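Local structure of F5/8 type C domain protein (Bacteroides ovatus, 4ZRX) at residues 8-13 against 31-36; 220-225 against 247-252; 240-245 against 281-286. The protein probably hydrolyses alpha-L-fucosidic linkages with a TIM-barrel-type domain and also carries an F5/8 type C domain that may bind carbohydrate. All blocks are in the same frame, centred on the assembly; numbering follows the deposited sequence.

The three contacts lie close together, with centres 10 to 14 Å apart, on the same side of the chain's centre. Contact 3 (240-245 with 281-286) is wholly buried and joins two strands of the large mixed sheet by regular backbone pairing and aromatic packing. Contacts 1 (8-13 with 31-36) and 2 (220-225 with 247-252) are only partly buried. The first still uses strand pairing, in a small two-strand sheet, whereas the second joins two loops by side-chain contacts, with no backbone hydrogen bond between them. Bonds between the contacts tie them together: Lys10 of contact 1 makes salt bridges with Asp222 and Asp223 of contact 2, Gln36 bonds to Trp282 O of contact 3, and Arg225 bonds to Tyr283 O.

Contact 1 of 3, residues 8-13 against 31-36; sequences YVKHVE and VPTPQQ. With EDO (1,2-ethanediol), chain C.
Val9 and Val31 form a parallel bridge held by two backbone hydrogen bonds: Val31 N donates to Tyr8 O (2.9 Å), and Val31 O receives Lys10 N (2.8 Å). Lys10 has a positive phi of 75°, which kinks the chain here and separates strand 8-9 from strand 11-13.

The apolar contacts lie beside this bridge. Val9 CG2 meets Val31 CG2 at 4.0 Å, the two side chains being on the same face of the sheet, while Val9 CG1 rests on Thr33 CG2 at 3.8 Å. Branched valines suit extended chain and present a methyl to each neighbour. The methylenes of Lys10 run past Thr33, with CD at 3.7 Å from Thr33 CG2. Its CG lies anti to the backbone N (chi1 -165°), and the extended chain carries NZ beyond the contact to salt bridges with Asp222 and Asp223.

Polar side chains close the start of the helix. Thr33 OG1 accepts from Gln36 N (2.9 Å), and Gln36 OE1 accepts from Thr33 N (3.0 Å) on a lone pair in the carbonyl plane. Gln36 NE2 is used as well, bonding to Trp282 O and Asp223 O. A 1,2-ethanediol, probably from the crystallisation liquor, hydrogen-bonds through its O2 to Pro32 O.

The reciprocal Thr33-Gln36 pair is a capping box, with Thr33 as N-cap of helix 34-42, one residue after the parallel bridge that joins the two short strands.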
ATOM      1  N   TYR A   8     -24.140 -18.428   5.053  1.00 26.35           N
ATOM      2  CA  TYR A   8     -23.060 -19.396   4.972  1.00 26.80           C
ATOM      3  C   TYR A   8     -21.811 -18.765   5.516  1.00 25.49           C
ATOM      4  O   TYR A   8     -21.333 -17.751   4.959  1.00 25.55           O
ATOM      5  CB  TYR A   8     -22.806 -19.756   3.512  1.00 26.62           C
ATOM      6  CG  TYR A   8     -24.060 -20.162   2.833  1.00 28.23           C
ATOM      7  CD1 TYR A   8     -24.675 -21.386   3.172  1.00 28.61           C
ATOM      8  CD2 TYR A   8     -24.676 -19.359   1.886  1.00 27.02           C
ATOM      9  CE1 TYR A   8     -25.839 -21.786   2.544  1.00 30.35           C
ATOM     10  CE2 TYR A   8     -25.875 -19.776   1.275  1.00 28.70           C
ATOM     11  CZ  TYR A   8     -26.429 -20.980   1.602  1.00 29.53           C
ATOM     12  OH  TYR A   8     -27.628 -21.332   1.000  1.00 31.21           O
ATOM     13  N   VAL A   9     -21.258 -19.296   6.593  1.00 25.27           N
ATOM     14  CA  VAL A   9     -20.053 -18.714   7.186  1.00 23.87           C
ATOM     15  C   VAL A   9     -18.825 -19.186   6.406  1.00 24.46           C
ATOM     16  O   VAL A   9     -18.540 -20.367   6.373  1.00 25.27           O
ATOM     17  CB  VAL A   9     -19.925 -19.024   8.706  1.00 24.61           C
ATOM     18  CG1 VAL A   9     -18.708 -18.425   9.279  1.00 23.92           C
ATOM     19  CG2 VAL A   9     -21.137 -18.514   9.474  1.00 24.80           C
ATOM     20  N   LYS A  10     -18.105 -18.220   5.781  1.00 23.42           N
ATOM     21  CA  LYS A  10     -16.752 -18.388   5.185  1.00 24.50           C
ATOM     22  C   LYS A  10     -16.655 -19.129   3.882  1.00 24.91           C
ATOM     23  O   LYS A  10     -15.802 -18.797   3.041  1.00 22.99           O
ATOM     24  CB  LYS A  10     -15.744 -18.943   6.213  1.00 25.25           C
ATOM     25  CG  LYS A  10     -14.298 -18.821   5.808  1.00 25.27           C
ATOM     26  CD  LYS A  10     -13.398 -19.281   6.968  1.00 25.97           C
ATOM     27  CE  LYS A  10     -11.959 -19.555   6.534  1.00 24.85           C
ATOM     28  NZ  LYS A  10     -11.120 -19.898   7.731  1.00 24.93           N
ATOM     29  N   HIS A  11     -17.516 -20.130   3.688  1.00 25.86           N
ATOM     30  CA  HIS A  11     -17.526 -20.927   2.461  1.00 27.21           C
ATOM     31  C   HIS A  11     -18.919 -21.369   2.119  1.00 27.87           C
ATOM     32  O   HIS A  11     -19.715 -21.641   3.027  1.00 26.85           O
ATOM     33  CB  HIS A  11     -16.572 -22.114   2.673  1.00 29.39           C
ATOM     34  CG  HIS A  11     -16.536 -23.091   1.556  1.00 32.32           C
ATOM     35  ND1 HIS A  11     -16.902 -24.407   1.738  1.00 35.95           N
ATOM     36  CD2 HIS A  11     -16.158 -22.979   0.262  1.00 33.10           C
ATOM     37  CE1 HIS A  11     -16.752 -25.059   0.598  1.00 36.46           C
ATOM     38  NE2 HIS A  11     -16.297 -24.222  -0.311  1.00 35.28           N
ATOM     39  N   VAL A  12     -19.223 -21.381   0.831  1.00 27.96           N
ATOM     40  CA  VAL A  12     -20.427 -22.009   0.348  1.00 29.85           C
ATOM     41  C   VAL A  12     -20.116 -22.776  -0.925  1.00 30.81           C
ATOM     42  O   VAL A  12     -19.383 -22.312  -1.760  1.00 28.27           O
ATOM     43  CB  VAL A  12     -21.563 -20.958   0.109  1.00 29.42           C
ATOM     44  CG1 VAL A  12     -21.186 -19.876  -0.952  1.00 28.86           C
ATOM     45  CG2 VAL A  12     -22.841 -21.640  -0.304  1.00 31.40           C
ATOM     46  N   GLU A  13     -20.696 -23.979  -1.042  1.00 33.11           N
ATOM     47  CA  GLU A  13     -20.593 -24.820  -2.229  0.50 35.19           C
ATOM     48  C   GLU A  13     -21.900 -24.694  -3.013  1.00 35.93           C
ATOM     49  O   GLU A  13     -22.967 -24.863  -2.432  1.00 37.36           O
ATOM     50  CB  GLU A  13     -20.404 -26.289  -1.800  0.50 37.45           C
ATOM     51  CG  GLU A  13     -19.076 -26.558  -1.115  0.50 38.05           C
ATOM     52  CD  GLU A  13     -19.196 -27.141   0.310  0.50 39.70           C
ATOM     53  OE1 GLU A  13     -20.090 -26.726   1.101  0.50 41.59           O
ATOM     54  OE2 GLU A  13     -18.344 -27.977   0.653  0.50 40.11           O
ATOM     55  N   VAL A  31     -20.845 -14.965   4.446  1.00 20.98           N
ATOM     56  CA  VAL A  31     -20.508 -14.026   5.496  1.00 21.19           C
ATOM     57  C   VAL A  31     -19.157 -14.372   6.180  1.00 21.18           C
ATOM     58  O   VAL A  31     -18.766 -15.508   6.165  1.00 21.81           O
ATOM     59  CB  VAL A  31     -21.615 -13.897   6.551  1.00 21.95           C
ATOM     60  CG1 VAL A  31     -22.895 -13.503   5.905  1.00 22.23           C
ATOM     61  CG2 VAL A  31     -21.749 -15.152   7.382  1.00 22.77           C
ATOM     62  N   PRO A  32     -18.438 -13.382   6.734  1.00 20.32           N
ATOM     63  CA  PRO A  32     -17.191 -13.661   7.486  1.00 20.02           C
ATOM     64  C   PRO A  32     -17.421 -14.434   8.784  1.00 20.93           C
ATOM     65  O   PRO A  32     -18.513 -14.377   9.389  1.00 20.23           O
ATOM     66  CB  PRO A  32     -16.631 -12.247   7.831  1.00 18.98           C
ATOM     67  CG  PRO A  32     -17.841 -11.320   7.684  1.00 19.53           C
ATOM     68  CD  PRO A  32     -18.719 -11.934   6.654  1.00 19.94           C
ATOM     69  N   THR A  33     -16.380 -15.149   9.220  1.00 20.89           N
ATOM     70  CA  THR A  33     -16.321 -15.629  10.614  1.00 21.22           C
ATOM     71  C   THR A  33     -16.233 -14.438  11.533  1.00 21.23           C
ATOM     72  O   THR A  33     -15.857 -13.351  11.105  1.00 21.09           O
ATOM     73  CB  THR A  33     -15.072 -16.504  10.839  1.00 21.87           C
ATOM     74  OG1 THR A  33     -13.897 -15.718  10.659  1.00 20.10           O
ATOM     75  CG2 THR A  33     -15.016 -17.633   9.910  1.00 22.23           C
ATOM     76  N   PRO A  34     -16.481 -14.631  12.853  1.00 22.43           N
ATOM     77  CA  PRO A  34     -16.218 -13.535  13.794  1.00 22.17           C
ATOM     78  C   PRO A  34     -14.769 -13.048  13.739  1.00 20.59           C
ATOM     79  O   PRO A  34     -14.522 -11.849  13.896  1.00 20.21           O
ATOM     80  CB  PRO A  34     -16.503 -14.174  15.159  1.00 23.25           C
ATOM     81  CG  PRO A  34     -17.543 -15.174  14.822  1.00 24.53           C
ATOM     82  CD  PRO A  34     -17.061 -15.804  13.552  1.00 23.90           C
ATOM     83  N   GLN A  35     -13.842 -13.962  13.521  1.00 20.76           N
ATOM     84  CA  GLN A  35     -12.407 -13.572  13.458  1.00 20.91           C
ATOM     85  C   GLN A  35     -12.115 -12.713  12.224  1.00 19.19           C
ATOM     86  O   GLN A  35     -11.377 -11.717  12.296  1.00 18.73           O
ATOM     87  CB  GLN A  35     -11.513 -14.794  13.485  1.00 21.43           C
ATOM     88  CG  GLN A  35     -11.643 -15.637  14.775  1.00 22.96           C
ATOM     89  CD  GLN A  35     -12.719 -16.756  14.705  1.00 25.58           C
ATOM     90  OE1 GLN A  35     -13.661 -16.732  13.952  1.00 24.48           O
ATOM     91  NE2 GLN A  35     -12.526 -17.765  15.533  1.00 29.03           N
ATOM     92  N   GLN A  36     -12.692 -13.089  11.107  1.00 19.01           N
ATOM     93  CA  GLN A  36     -12.521 -12.283   9.895  1.00 17.55           C
ATOM     94  C   GLN A  36     -13.163 -10.934  10.013  1.00 17.17           C
ATOM     95  O   GLN A  36     -12.651  -9.949   9.479  1.00 16.15           O
ATOM     96  CB  GLN A  36     -13.069 -13.018   8.706  1.00 17.37           C
ATOM     97  CG  GLN A  36     -12.253 -14.203   8.276  1.00 17.30           C
ATOM     98  CD  GLN A  36     -12.958 -14.911   7.147  1.00 17.65           C
ATOM     99  OE1 GLN A  36     -14.145 -15.298   7.292  1.00 19.15           O
ATOM    100  NE2 GLN A  36     -12.296 -15.095   6.027  1.00 17.31           N
TER
HETATM  101  C1  EDO C 702     -19.322 -11.961  12.019  1.00 39.74           C
HETATM  102  O1  EDO C 702     -19.928 -12.794  13.014  1.00 42.39           O
HETATM  103  C2  EDO C 702     -20.295 -11.607  10.916  1.00 37.23           C
HETATM  104  O2  EDO C 702     -20.397 -12.620   9.919  1.00 34.49           O

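Contact 2 of 3, residues 220-225 against 247-252; sequences MGDDVR and GIYARS
Tyr249 OH donates to Asp222 OD2 across a short 2.5 Å, arriving on the anti lone pair, the one turned away from OD1. OD2 lies at the ring's edge, near its plane, while the carboxylate plane is turned 81° from the ring. With chi1 at 60°, Asp222 holds its carboxylate between its own backbone N and carbonyl carbon, while OD1 pairs with Lys10 NZ.

Ile248 wedges its two branches against the opposite backbone. CG2 presses on Met220 C at 3.3 Å, and CD1, at the end of the CG1 arm, reaches Asp222 N at 3.9 Å. Selenomethionine Met220 folds back at chi2 and chi3, bringing CE to 3.7 Å from Gly247 C. Glycine suits this spot, since a CB there would point toward Met220 and crowd its CE.

Tyr249 O, at the first position of a type I turn, accepts from both Ser252 N (3.0 Å) and Ser252 OG (2.9 Å), where helix 252-259 begins. Replacing Tyr249 by phenylalanine would probably leave Asp222 OD2 without its phenolic donor and the carboxylate less firmly held across this contact.

One aspartate thus serves a hydroxyl and an ammonium with separate oxygens, and its bond to the phenol is likely to be strengthened by charge.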
HETATM    1  N   MSE A 220      -0.993 -17.351   2.599  1.00 19.12           N
HETATM    2  CA  MSE A 220      -1.129 -18.814   2.423  1.00 21.26           C
HETATM    3  C   MSE A 220      -1.969 -19.227   3.617  1.00 21.30           C
HETATM    4  O   MSE A 220      -1.490 -19.707   4.653  1.00 22.11           O
HETATM    5  CB  MSE A 220       0.224 -19.534   2.378  1.00 22.45           C
HETATM    6  CG  MSE A 220       1.091 -19.176   1.235  1.00 22.93           C
HETATM    7 SE   MSE A 220       0.255 -19.406  -0.508  0.75 27.58          SE
HETATM    8  CE  MSE A 220       0.019 -21.279  -0.419  1.00 28.29           C
ATOM      9  N   GLY A 221      -3.244 -18.923   3.473  1.00 21.41           N
ATOM     10  CA  GLY A 221      -4.251 -19.070   4.524  1.00 22.18           C
ATOM     11  C   GLY A 221      -5.613 -18.916   3.853  1.00 21.87           C
ATOM     12  O   GLY A 221      -5.698 -18.432   2.738  1.00 20.76           O
ATOM     13  N   ASP A 222      -6.696 -19.320   4.508  1.00 21.99           N
ATOM     14  CA  ASP A 222      -8.021 -19.062   3.944  1.00 21.22           C
ATOM     15  C   ASP A 222      -8.792 -17.999   4.693  1.00 20.37           C
ATOM     16  O   ASP A 222      -9.975 -17.752   4.357  1.00 21.04           O
ATOM     17  CB  ASP A 222      -8.871 -20.360   3.862  1.00 23.04           C
ATOM     18  CG  ASP A 222      -9.114 -21.007   5.182  1.00 24.54           C
ATOM     19  OD1 ASP A 222      -8.848 -20.452   6.272  1.00 23.81           O
ATOM     20  OD2 ASP A 222      -9.679 -22.171   5.079  1.00 26.45           O
ATOM     21  N   ASP A 223      -8.144 -17.284   5.638  1.00 19.38           N
ATOM     22  CA  ASP A 223      -8.827 -16.180   6.332  1.00 18.38           C
ATOM     23  C   ASP A 223      -8.646 -14.826   5.644  1.00 17.37           C
ATOM     24  O   ASP A 223      -9.587 -14.024   5.675  1.00 18.08           O
ATOM     25  CB  ASP A 223      -8.415 -16.051   7.800  1.00 18.60           C
ATOM     26  CG  ASP A 223      -8.921 -17.170   8.668  1.00 20.69           C
ATOM     27  OD1 ASP A 223     -10.141 -17.460   8.542  1.00 20.79           O
ATOM     28  OD2 ASP A 223      -8.114 -17.665   9.489  1.00 20.76           O
ATOM     29  N   VAL A 224      -7.446 -14.569   5.134  1.00 16.29           N
ATOM     30  CA  VAL A 224      -7.081 -13.243   4.602  1.00 15.47           C
ATOM     31  C   VAL A 224      -6.299 -13.433   3.307  1.00 15.55           C
ATOM     32  O   VAL A 224      -5.364 -14.227   3.253  1.00 15.45           O
ATOM     33  CB  VAL A 224      -6.251 -12.483   5.618  1.00 15.27           C
ATOM     34  CG1 VAL A 224      -5.619 -11.185   5.075  1.00 14.80           C
ATOM     35  CG2 VAL A 224      -7.033 -12.119   6.888  1.00 15.41           C
ATOM     36  N   ARG A 225      -6.707 -12.681   2.281  1.00 14.79           N
ATOM     37  CA  ARG A 225      -6.206 -12.807   0.924  1.00 15.30           C
ATOM     38  C   ARG A 225      -5.250 -11.645   0.640  1.00 14.36           C
ATOM     39  O   ARG A 225      -5.588 -10.478   0.857  1.00 14.83           O
ATOM     40  CB  ARG A 225      -7.395 -12.779  -0.055  1.00 16.60           C
ATOM     41  CG  ARG A 225      -7.087 -12.535  -1.503  1.00 17.53           C
ATOM     42  CD  ARG A 225      -8.290 -12.688  -2.364  1.00 18.04           C
ATOM     43  NE  ARG A 225      -9.356 -11.776  -2.012  1.00 18.98           N
ATOM     44  CZ  ARG A 225      -9.595 -10.582  -2.537  1.00 18.19           C
ATOM     45  NH1 ARG A 225      -8.806 -10.041  -3.461  1.00 18.44           N
ATOM     46  NH2 ARG A 225     -10.631  -9.906  -2.099  1.00 18.11           N
ATOM     47  N   GLY A 247      -4.878 -20.522  -1.599  1.00 25.70           N
ATOM     48  CA  GLY A 247      -3.753 -21.289  -2.121  1.00 26.96           C
ATOM     49  C   GLY A 247      -3.395 -22.522  -1.305  1.00 27.96           C
ATOM     50  O   GLY A 247      -2.728 -23.436  -1.796  1.00 29.89           O
ATOM     51  N   ILE A 248      -3.824 -22.553  -0.047  1.00 27.81           N
ATOM     52  CA  ILE A 248      -3.519 -23.664   0.821  1.00 28.98           C
ATOM     53  C   ILE A 248      -4.321 -24.933   0.506  1.00 29.92           C
ATOM     54  O   ILE A 248      -4.021 -25.977   1.076  1.00 31.01           O
ATOM     55  CB  ILE A 248      -3.698 -23.321   2.292  1.00 28.74           C
ATOM     56  CG1 ILE A 248      -5.121 -22.812   2.585  1.00 28.70           C
ATOM     57  CG2 ILE A 248      -2.596 -22.333   2.717  1.00 27.76           C
ATOM     58  CD1 ILE A 248      -5.477 -22.949   3.994  1.00 29.20           C
ATOM     59  N   TYR A 249      -5.351 -24.820  -0.327  1.00 29.12           N
ATOM     60  CA  TYR A 249      -6.184 -25.955  -0.629  1.00 29.75           C
ATOM     61  C   TYR A 249      -5.566 -26.665  -1.812  1.00 30.96           C
ATOM     62  O   TYR A 249      -5.112 -26.038  -2.761  1.00 29.17           O
ATOM     63  CB  TYR A 249      -7.596 -25.524  -0.997  1.00 29.35           C
ATOM     64  CG  TYR A 249      -8.368 -24.811   0.076  1.00 28.38           C
ATOM     65  CD1 TYR A 249      -7.998 -24.844   1.424  1.00 28.87           C
ATOM     66  CD2 TYR A 249      -9.494 -24.115  -0.257  1.00 27.90           C
ATOM     67  CE1 TYR A 249      -8.758 -24.151   2.385  1.00 28.13           C
ATOM     68  CE2 TYR A 249     -10.230 -23.458   0.674  1.00 27.42           C
ATOM     69  CZ  TYR A 249      -9.876 -23.472   1.978  1.00 27.43           C
ATOM     70  OH  TYR A 249     -10.682 -22.827   2.867  1.00 27.59           O
ATOM     71  N   ALA A 250      -5.555 -27.999  -1.763  1.00 31.86           N
ATOM     72  CA  ALA A 250      -4.924 -28.758  -2.831  1.00 33.38           C
ATOM     73  C   ALA A 250      -5.563 -28.450  -4.196  1.00 34.03           C
ATOM     74  O   ALA A 250      -4.886 -28.395  -5.207  1.00 36.01           O
ATOM     75  CB  ALA A 250      -5.072 -30.264  -2.533  1.00 34.50           C
ATOM     76  N   ARG A 251      -6.874 -28.267  -4.227  1.00 34.51           N
ATOM     77  CA  ARG A 251      -7.578 -27.926  -5.492  1.00 34.35           C
ATOM     78  C   ARG A 251      -7.347 -26.515  -6.073  1.00 33.32           C
ATOM     79  O   ARG A 251      -7.759 -26.216  -7.193  1.00 33.26           O
ATOM     80  CB  ARG A 251      -9.062 -28.107  -5.280  1.00 34.79           C
ATOM     81  CG  ARG A 251      -9.718 -27.113  -4.307  1.00 33.38           C
ATOM     82  CD  ARG A 251     -11.105 -27.645  -3.965  1.00 33.77           C
ATOM     83  NE  ARG A 251     -11.955 -26.760  -3.175  1.00 32.80           N
ATOM     84  CZ  ARG A 251     -11.948 -26.678  -1.859  1.00 32.46           C
ATOM     85  NH1 ARG A 251     -11.068 -27.355  -1.136  1.00 33.68           N
ATOM     86  NH2 ARG A 251     -12.818 -25.909  -1.244  1.00 32.27           N
ATOM     87  N   SER A 252      -6.726 -25.636  -5.311  1.00 32.86           N
ATOM     88  CA  SER A 252      -6.606 -24.255  -5.737  1.00 31.26           C
ATOM     89  C   SER A 252      -5.929 -24.055  -7.070  1.00 32.06           C
ATOM     90  O   SER A 252      -6.408 -23.286  -7.852  1.00 30.34           O
ATOM     91  CB  SER A 252      -5.929 -23.368  -4.669  1.00 30.40           C
ATOM     92  OG  SER A 252      -4.598 -23.742  -4.435  1.00 31.72           O
TER

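Contact 3 of 3, residues 240-245 against 281-286; sequences NATVLT and FWYPSE
Segments 240-245 and 281-286 pair antiparallel, with Thr242 and Phe281 as a hydrogen-bonded pair (N to O 2.9 Å both ways) and Ala241 and Trp282 as the adjoining non-hydrogen-bonded pair. Beyond them, Tyr283 N donates almost straight (168°) to Asn240 O.

Asn240 uses backbone, CB and amide in turn. Its CB sits over the six-membered ring of Trp282, a CH-pi contact 4.2 Å from the centroid, and its backbone O lies over a face of the same indole. The amide flanks Pro284, CG being 3.6 Å from Pro284 CB. OD1 takes Ser285 N at 3.1 Å, a donor standing above the carbonyl plane instead of on a lone pair. ND2 is weakly bonded to Asn322 O and to a water that also donates to Ser285 O.

Thr242 turns OG1 anti to its N (chi1 180°), where it accepts Leu244 N at 3.0 Å in an ST turn and also bonds to Leu268 O. CG2 is left to pack on Tyr283 CB at 3.6 Å. Past this turn the phenyl ring of Phe281 lies against the bend, with Leu244 O 3.3 Å from Phe281 CD2 and Thr245 OG1 touching CE2.

Strand 279-290 is flanked further by strands 11-13, 225-226 and 324-328. Helix 34-42 packs on Pro284, helix 252-259 on Val243 and Thr245, and His11 meets the Phe281 ring.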
ATOM      1  N   ASN A 240     -15.061  -9.456  -1.683  1.00 16.40           N
ATOM      2  CA  ASN A 240     -14.513 -10.328  -0.656  1.00 16.99           C
ATOM      3  C   ASN A 240     -15.245 -11.627  -0.533  1.00 17.42           C
ATOM      4  O   ASN A 240     -14.776 -12.568   0.111  1.00 18.72           O
ATOM      5  CB  ASN A 240     -14.387  -9.546   0.632  1.00 16.62           C
ATOM      6  CG  ASN A 240     -13.262  -8.512   0.565  1.00 16.67           C
ATOM      7  OD1 ASN A 240     -12.290  -8.689  -0.202  1.00 16.82           O
ATOM      8  ND2 ASN A 240     -13.389  -7.485   1.303  1.00 18.30           N
ATOM      9  N   ALA A 241     -16.433 -11.689  -1.124  1.00 18.37           N
ATOM     10  CA  ALA A 241     -17.080 -12.942  -1.454  1.00 18.60           C
ATOM     11  C   ALA A 241     -16.529 -13.277  -2.861  1.00 19.40           C
ATOM     12  O   ALA A 241     -16.948 -12.693  -3.856  1.00 19.43           O
ATOM     13  CB  ALA A 241     -18.624 -12.779  -1.494  1.00 20.13           C
ATOM     14  N   THR A 242     -15.542 -14.161  -2.915  1.00 19.28           N
ATOM     15  CA  THR A 242     -14.694 -14.310  -4.081  1.00 20.02           C
ATOM     16  C   THR A 242     -14.617 -15.753  -4.566  1.00 20.96           C
ATOM     17  O   THR A 242     -14.763 -16.734  -3.781  1.00 21.82           O
ATOM     18  CB  THR A 242     -13.245 -13.766  -3.807  1.00 19.80           C
ATOM     19  OG1 THR A 242     -12.472 -13.954  -4.981  1.00 20.45           O
ATOM     20  CG2 THR A 242     -12.561 -14.452  -2.602  1.00 20.42           C
ATOM     21  N   VAL A 243     -14.455 -15.891  -5.871  1.00 22.05           N
ATOM     22  CA  VAL A 243     -14.228 -17.199  -6.497  1.00 22.83           C
ATOM     23  C   VAL A 243     -12.777 -17.676  -6.337  1.00 22.93           C
ATOM     24  O   VAL A 243     -12.450 -18.832  -6.680  1.00 23.86           O
ATOM     25  CB  VAL A 243     -14.593 -17.156  -7.977  1.00 23.63           C
ATOM     26  CG1 VAL A 243     -16.004 -16.745  -8.163  1.00 23.67           C
ATOM     27  CG2 VAL A 243     -13.666 -16.234  -8.783  1.00 23.52           C
ATOM     28  N   LEU A 244     -11.861 -16.783  -5.921  1.00 22.22           N
ATOM     29  CA  LEU A 244     -10.456 -17.167  -5.777  1.00 22.12           C
ATOM     30  C   LEU A 244     -10.286 -18.186  -4.660  1.00 22.92           C
ATOM     31  O   LEU A 244     -10.636 -17.905  -3.538  1.00 22.39           O
ATOM     32  CB  LEU A 244      -9.556 -15.948  -5.557  1.00 21.61           C
ATOM     33  CG  LEU A 244      -8.039 -16.218  -5.592  1.00 21.50           C
ATOM     34  CD1 LEU A 244      -7.513 -16.575  -6.942  1.00 22.51           C
ATOM     35  CD2 LEU A 244      -7.285 -14.968  -4.990  1.00 22.09           C
ATOM     36  N   THR A 245      -9.693 -19.338  -4.977  1.00 23.25           N
ATOM     37  CA  THR A 245      -9.574 -20.425  -4.045  1.00 24.45           C
ATOM     38  C   THR A 245      -8.289 -20.164  -3.248  1.00 23.46           C
ATOM     39  O   THR A 245      -7.200 -20.028  -3.839  1.00 23.84           O
ATOM     40  CB  THR A 245      -9.499 -21.796  -4.747  1.00 25.46           C
ATOM     41  OG1 THR A 245     -10.666 -22.013  -5.530  1.00 27.30           O
ATOM     42  CG2 THR A 245      -9.358 -22.892  -3.693  1.00 26.95           C
ATOM     43  N   PHE A 281     -15.894 -18.146  -1.483  1.00 21.98           N
ATOM     44  CA  PHE A 281     -15.150 -18.015  -0.251  1.00 21.43           C
ATOM     45  C   PHE A 281     -15.269 -16.612   0.303  1.00 20.53           C
ATOM     46  O   PHE A 281     -15.131 -15.667  -0.464  1.00 19.89           O
ATOM     47  CB  PHE A 281     -13.655 -18.347  -0.461  1.00 21.73           C
ATOM     48  CG  PHE A 281     -13.404 -19.648  -1.133  1.00 22.64           C
ATOM     49  CD1 PHE A 281     -13.325 -20.818  -0.416  1.00 24.42           C
ATOM     50  CD2 PHE A 281     -13.256 -19.708  -2.501  1.00 23.87           C
ATOM     51  CE1 PHE A 281     -13.126 -22.033  -1.076  1.00 25.49           C
ATOM     52  CE2 PHE A 281     -13.065 -20.894  -3.153  1.00 24.71           C
ATOM     53  CZ  PHE A 281     -13.003 -22.052  -2.435  1.00 25.58           C
ATOM     54  N   TRP A 282     -15.441 -16.462   1.636  1.00 19.94           N
ATOM     55  CA  TRP A 282     -15.238 -15.140   2.254  1.00 18.94           C
ATOM     56  C   TRP A 282     -13.732 -15.065   2.512  1.00 18.13           C
ATOM     57  O   TRP A 282     -13.141 -15.778   3.373  1.00 18.45           O
ATOM     58  CB  TRP A 282     -16.041 -14.913   3.549  1.00 18.81           C
ATOM     59  CG  TRP A 282     -15.910 -13.460   3.943  1.00 18.05           C
ATOM     60  CD1 TRP A 282     -14.945 -12.909   4.684  1.00 18.03           C
ATOM     61  CD2 TRP A 282     -16.734 -12.373   3.495  1.00 17.85           C
ATOM     62  NE1 TRP A 282     -15.055 -11.557   4.706  1.00 16.77           N
ATOM     63  CE2 TRP A 282     -16.179 -11.194   4.023  1.00 17.25           C
ATOM     64  CE3 TRP A 282     -17.885 -12.282   2.717  1.00 18.60           C
ATOM     65  CZ2 TRP A 282     -16.758  -9.937   3.826  1.00 17.24           C
ATOM     66  CZ3 TRP A 282     -18.458 -11.014   2.505  1.00 18.09           C
ATOM     67  CH2 TRP A 282     -17.883  -9.863   3.082  1.00 17.63           C
ATOM     68  N   TYR A 283     -13.060 -14.217   1.738  1.00 17.89           N
ATOM     69  CA  TYR A 283     -11.576 -14.246   1.681  1.00 17.20           C
ATOM     70  C   TYR A 283     -11.186 -12.837   1.349  1.00 16.83           C
ATOM     71  O   TYR A 283     -10.991 -12.497   0.200  1.00 16.08           O
ATOM     72  CB  TYR A 283     -11.171 -15.266   0.644  1.00 17.79           C
ATOM     73  CG  TYR A 283      -9.709 -15.657   0.544  1.00 17.70           C
ATOM     74  CD1 TYR A 283      -8.899 -15.790   1.691  1.00 17.92           C
ATOM     75  CD2 TYR A 283      -9.162 -16.013  -0.687  1.00 18.05           C
ATOM     76  CE1 TYR A 283      -7.570 -16.146   1.604  1.00 17.51           C
ATOM     77  CE2 TYR A 283      -7.791 -16.384  -0.776  1.00 18.05           C
ATOM     78  CZ  TYR A 283      -7.028 -16.485   0.377  1.00 18.68           C
ATOM     79  OH  TYR A 283      -5.706 -16.928   0.298  1.00 19.49           O
ATOM     80  N   PRO A 284     -11.086 -11.994   2.370  1.00 15.46           N
ATOM     81  CA  PRO A 284     -11.000 -10.574   2.149  1.00 15.32           C
ATOM     82  C   PRO A 284      -9.595 -10.059   1.983  1.00 14.90           C
ATOM     83  O   PRO A 284      -8.676 -10.594   2.541  1.00 15.23           O
ATOM     84  CB  PRO A 284     -11.615  -9.992   3.423  1.00 15.16           C
ATOM     85  CG  PRO A 284     -11.214 -10.963   4.486  1.00 15.40           C
ATOM     86  CD  PRO A 284     -11.397 -12.290   3.795  1.00 16.72           C
ATOM     87  N   SER A 285      -9.501  -9.004   1.199  1.00 14.64           N
ATOM     88  CA  SER A 285      -8.246  -8.418   0.734  0.50 14.48           C
ATOM     89  C   SER A 285      -7.477  -7.636   1.781  1.00 14.16           C
ATOM     90  O   SER A 285      -8.081  -6.820   2.475  1.00 14.28           O
ATOM     91  CB  SER A 285      -8.599  -7.450  -0.404  0.50 14.31           C
ATOM     92  OG  SER A 285      -7.464  -6.760  -0.858  0.50 14.31           O
ATOM     93  N   GLU A 286      -6.156  -7.860   1.840  1.00 14.03           N
ATOM     94  CA  GLU A 286      -5.260  -7.093   2.634  1.00 13.95           C
ATOM     95  C   GLU A 286      -4.223  -6.477   1.711  1.00 13.58           C
ATOM     96  O   GLU A 286      -3.539  -7.180   0.942  1.00 13.74           O
ATOM     97  CB  GLU A 286      -4.594  -8.010   3.657  1.00 14.64           C
ATOM     98  CG  GLU A 286      -3.766  -7.313   4.729  1.00 15.23           C
ATOM     99  CD  GLU A 286      -3.032  -8.355   5.587  1.00 15.88           C
ATOM    100  OE1 GLU A 286      -2.144  -9.061   5.053  1.00 16.62           O
ATOM    101  OE2 GLU A 286      -3.379  -8.506   6.774  1.00 16.92           O
TER
HETATM  102  O   HOH W   1     -10.843  -6.584   2.882  1.00 15.99           O